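Local atomic coordinates of putative polyketide cyclase SMa1630 (Sinorhizobium meliloti 1021, PDB entry 4U13), a protein that is a putative polyketide cyclase with a SnoaL-like domain of the NTF2 clan, its substrate and reaction not established. Residues 33-37 with 48-52; 56-60 with 82-86. One frame throughout, in Å; residues are numbered along the deposited sequence.

Contact 1. Residues 33-37 with 48-52; sequences AVVED and ILRWW
W51 NE1 gives its hydrogen to D37 OD2, 3.1 Å away, with an N-H...O angle of 157°. The oxygen lies in the plane of the indole. On the carboxylate the donor arrives from the anti side, tilted out of that group's plane, and the two flat groups stand 76° apart. D37 holds CG anti to its backbone N (chi1 180°), which carries the carboxylate to the N-H edge of the indole. V35 meets the same ring from above. Its CG1 sits 3.8 Å from the centroid of the six-membered ring of W51, almost on the ring normal, in a CH-pi contact. The other branch of V35 turns to I48, and V35 CG2 packs 3.8 Å from I48 CG1. I48 reaches on with its end methyl, CD1, which lies 4.0 Å from A33 CB and also near A33 O. F29 adds to this apolar group by touching both V35 and I48. H42 meets the W51 ring, and I108 touches both W51 and D37. With an alanine at W51, D37 OD2 is likely to lose its indole donor and a gap to open under V35 CG1. The strand and helix segments run in roughly the same direction, with axes 9.8 Å from each other at closest approach. Helix 44-59 is thus packed on the sheet of an NTF2-like fold. The chemistry is divided along strand 33-37: the side chains of A33 and V35 meet the helix with apolar groups, while D37 at its end adds one polar bond that fixes the edge of the indole.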
# COMPACT_ATOMS: atom_id res chain seq x y z
N ALA A 33 18.46 -9.86 -13.39
CA ALA A 33 17.61 -10.49 -12.37
C ALA A 33 16.71 -11.57 -12.95
O ALA A 33 16.42 -11.57 -14.14
CB ALA A 33 16.75 -9.45 -11.69
N VAL A 34 16.25 -12.47 -12.09
CA VAL A 34 15.32 -13.52 -12.45
C VAL A 34 14.10 -13.54 -11.54
O VAL A 34 14.22 -13.40 -10.33
CB VAL A 34 15.94 -14.92 -12.29
CG1 VAL A 34 14.92 -16.00 -12.67
CG2 VAL A 34 17.17 -15.04 -13.14
N VAL A 35 12.95 -13.75 -12.15
CA VAL A 35 11.71 -14.04 -11.49
C VAL A 35 11.24 -15.40 -11.98
O VAL A 35 11.14 -15.62 -13.22
CB VAL A 35 10.64 -13.02 -11.88
CG1 VAL A 35 9.26 -13.47 -11.41
CG2 VAL A 35 10.99 -11.66 -11.31
N GLU A 36 10.96 -16.30 -11.01
CA GLU A 36 10.26 -17.55 -11.25
C GLU A 36 8.85 -17.51 -10.66
O GLU A 36 8.70 -17.30 -9.48
CB GLU A 36 11.05 -18.69 -10.65
CG GLU A 36 12.53 -18.61 -11.01
N ASP A 37 7.84 -17.73 -11.49
CA ASP A 37 6.42 -17.67 -11.06
C ASP A 37 5.57 -18.51 -11.99
O ASP A 37 5.83 -18.55 -13.18
CB ASP A 37 5.92 -16.20 -11.16
CG ASP A 37 4.41 -16.00 -10.73
OD1 ASP A 37 3.97 -16.39 -9.58
OD2 ASP A 37 3.63 -15.43 -11.55
N ILE A 48 10.84 -9.36 -17.13
CA ILE A 48 10.17 -9.17 -15.89
C ILE A 48 9.01 -8.18 -16.06
O ILE A 48 7.87 -8.40 -15.53
CB ILE A 48 11.18 -8.76 -14.82
CG1 ILE A 48 12.10 -9.94 -14.46
CG2 ILE A 48 10.46 -8.34 -13.56
CD1 ILE A 48 13.28 -9.55 -13.60
N LEU A 49 9.26 -7.08 -16.76
CA LEU A 49 8.19 -6.12 -17.00
C LEU A 49 7.04 -6.74 -17.77
O LEU A 49 5.87 -6.41 -17.55
CB LEU A 49 8.70 -4.89 -17.73
CG LEU A 49 9.30 -3.75 -16.91
CD1 LEU A 49 9.91 -2.73 -17.84
CD2 LEU A 49 8.24 -3.08 -16.05
N ARG A 50 7.38 -7.60 -18.73
CA ARG A 50 6.33 -8.24 -19.56
C ARG A 50 5.48 -9.09 -18.67
O ARG A 50 4.27 -9.06 -18.75
CB ARG A 50 6.93 -9.09 -20.69
CG ARG A 50 7.51 -8.22 -21.83
CD ARG A 50 7.76 -8.97 -23.14
NE ARG A 50 8.44 -10.24 -22.99
CZ ARG A 50 8.55 -11.16 -23.94
NH1 ARG A 50 9.19 -12.30 -23.67
NH2 ARG A 50 8.03 -10.95 -25.16
N TRP A 51 6.15 -9.80 -17.79
CA TRP A 51 5.51 -10.69 -16.91
C TRP A 51 4.56 -9.95 -15.96
O TRP A 51 3.41 -10.42 -15.75
CB TRP A 51 6.56 -11.41 -16.11
CG TRP A 51 6.03 -12.01 -14.82
CD1 TRP A 51 5.29 -13.15 -14.69
CD2 TRP A 51 6.23 -11.51 -13.51
NE1 TRP A 51 5.00 -13.38 -13.36
CE2 TRP A 51 5.57 -12.39 -12.61
CE3 TRP A 51 6.89 -10.38 -13.00
CZ2 TRP A 51 5.58 -12.19 -11.22
CZ3 TRP A 51 6.86 -10.16 -11.61
CH2 TRP A 51 6.22 -11.06 -10.74
N TRP A 52 5.03 -8.82 -15.41
CA TRP A 52 4.27 -8.02 -14.45
C TRP A 52 3.03 -7.39 -15.11
O TRP A 52 1.91 -7.41 -14.55
CB TRP A 52 5.21 -6.98 -13.84
CG TRP A 52 4.58 -6.08 -12.84
CD1 TRP A 52 4.25 -6.38 -11.56
CD2 TRP A 52 4.27 -4.70 -13.01
NE1 TRP A 52 3.72 -5.30 -10.94
CE2 TRP A 52 3.71 -4.25 -11.80
CE3 TRP A 52 4.38 -3.81 -14.09
CZ2 TRP A 52 3.27 -2.93 -11.63
CZ3 TRP A 52 3.93 -2.51 -13.93
CH2 TRP A 52 3.40 -2.07 -12.69

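Contact 2. Residues 56-60 with 82-86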
# COMPACT_ATOMS: atom_id res chain seq x y z
N LYS A 56 -1.06 -8.35 -14.30
CA LYS A 56 -2.00 -7.30 -13.93
C LYS A 56 -3.23 -7.33 -14.80
O LYS A 56 -4.34 -7.21 -14.28
CB LYS A 56 -1.33 -5.95 -14.09
CG LYS A 56 -0.24 -5.69 -13.07
CD LYS A 56 -0.80 -4.93 -11.91
CE LYS A 56 0.26 -4.66 -10.85
NZ LYS A 56 -0.48 -4.58 -9.57
N LYS A 57 -3.05 -7.47 -16.11
CA LYS A 57 -4.20 -7.58 -17.04
C LYS A 57 -5.02 -8.83 -16.77
O LYS A 57 -6.24 -8.78 -16.82
CB LYS A 57 -3.80 -7.66 -18.53
CG LYS A 57 -2.61 -6.81 -18.96
CD LYS A 57 -2.94 -5.35 -19.20
CE LYS A 57 -2.10 -4.81 -20.36
NZ LYS A 57 -2.02 -3.32 -20.42
N ALA A 58 -4.33 -9.96 -16.58
CA ALA A 58 -4.96 -11.25 -16.33
C ALA A 58 -5.83 -11.19 -15.09
O ALA A 58 -6.98 -11.63 -15.15
CB ALA A 58 -3.93 -12.35 -16.17
N ALA A 59 -5.33 -10.64 -13.97
CA ALA A 59 -6.11 -10.78 -12.74
C ALA A 59 -6.45 -9.52 -11.93
O ALA A 59 -7.24 -9.62 -10.97
CB ALA A 59 -5.47 -11.82 -11.86
N SER A 60 -5.87 -8.35 -12.29
CA SER A 60 -6.03 -7.12 -11.48
C SER A 60 -5.83 -7.41 -9.97
O SER A 60 -6.66 -7.06 -9.13
CB SER A 60 -7.43 -6.55 -11.69
OG SER A 60 -7.68 -6.30 -13.07
N SER A 82 -5.01 -11.61 -4.02
CA SER A 82 -6.43 -11.53 -4.11
C SER A 82 -6.72 -11.02 -5.51
O SER A 82 -6.06 -10.09 -5.97
CB SER A 82 -6.86 -10.50 -3.06
OG SER A 82 -8.24 -10.55 -2.84
N GLY A 83 -7.73 -11.57 -6.19
CA GLY A 83 -8.14 -11.01 -7.51
C GLY A 83 -9.07 -11.88 -8.34
O GLY A 83 -9.69 -12.81 -7.82
N ARG A 84 -9.16 -11.55 -9.62
CA ARG A 84 -9.99 -12.25 -10.59
C ARG A 84 -9.17 -13.44 -11.17
O ARG A 84 -8.55 -13.34 -12.22
CB ARG A 84 -10.50 -11.28 -11.69
CG ARG A 84 -11.47 -11.91 -12.72
CD ARG A 84 -11.80 -11.07 -13.99
NE ARG A 84 -10.60 -10.44 -14.61
CZ ARG A 84 -10.09 -9.23 -14.29
NH1 ARG A 84 -8.99 -8.79 -14.90
NH2 ARG A 84 -10.66 -8.46 -13.36
N PHE A 85 -9.19 -14.55 -10.45
CA PHE A 85 -8.48 -15.76 -10.84
C PHE A 85 -9.04 -16.90 -10.00
O PHE A 85 -9.57 -16.67 -8.90
CB PHE A 85 -6.95 -15.62 -10.67
CG PHE A 85 -6.46 -15.44 -9.21
CD1 PHE A 85 -6.25 -16.55 -8.36
CD2 PHE A 85 -6.17 -14.17 -8.72
CE1 PHE A 85 -5.80 -16.35 -7.06
CE2 PHE A 85 -5.72 -13.98 -7.44
CZ PHE A 85 -5.54 -15.05 -6.61
N PRO A 86 -8.91 -18.14 -10.48
CA PRO A 86 -9.57 -19.26 -9.82
C PRO A 86 -8.99 -19.50 -8.46
O PRO A 86 -7.76 -19.59 -8.31
CB PRO A 86 -9.25 -20.47 -10.73
CG PRO A 86 -8.85 -19.89 -12.08
CD PRO A 86 -8.23 -18.54 -11.75
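R84 meets the end of helix 44-59 with both its backbone and its side chain. R84 N donates to A59 O at 3.0 Å, and the bond is nearly straight, with an N-H...O angle of 162°. It falls in the carbonyl plane, on a lone pair of A59 O. The side chain of R84 then folds back over the helix end. It leaves the backbone extended, with CG anti to N, and bends at chi3 (45°), which brings the guanidinium over the last turn. One face of that group lies above the A59 carbonyl. Two weak hydrogen bonds, each 3.4 Å, run from R84 NH1 to K57 O and to S60 OG. K57 O lies in the guanidinium plane, at its edge. S60 takes positive phi as the chain leaves the helix, and its OG stands beside its own backbone N, close to the guanidinium. These long bonds suggest a loose grip at the surface, with the backbone bond the firmer tie. F85 meets the same helix end with its ring. Its chi1 of 65° sets CG between the backbone N and the carbonyl carbon, and CD2 of F85 comes within 4.0 Å of A59 CB. The methyl of A59 also packs against R84 O, with 3.5 Å between A59 CB and that oxygen. R84 is the centre of an inverse gamma turn, which bends the chain beside A59. S88 OG accepts a bond from G83 N within the same loop. S82 pairs through its backbone with V62. The contact therefore joins the C-terminal end of helix 44-59 to the loop between strands 74-82 and 90-99, next to the start of strand 62-71.

Overall arrangement
Both contacts use helix 44-59, one after the other along the chain. Contact 1 takes the middle of the helix and contact 2 its C-terminal end. Their centres are about 16 Å apart, and apart from adjoining in sequence they do not touch. Contact 1 is buried, about 9 Å from the centre of the chain. Contact 2 lies at the surface, about 15 Å from it. The helix is thus held to two parts of the fold: strand 33-37, inside the mixed sheet, and the loop that links strands 74-82 and 90-99. D17, on helix 8-19, bonds W52 NE1 through its side chain and K56 NZ through its backbone, two residues of helix 44-59 that touch neither partner segment.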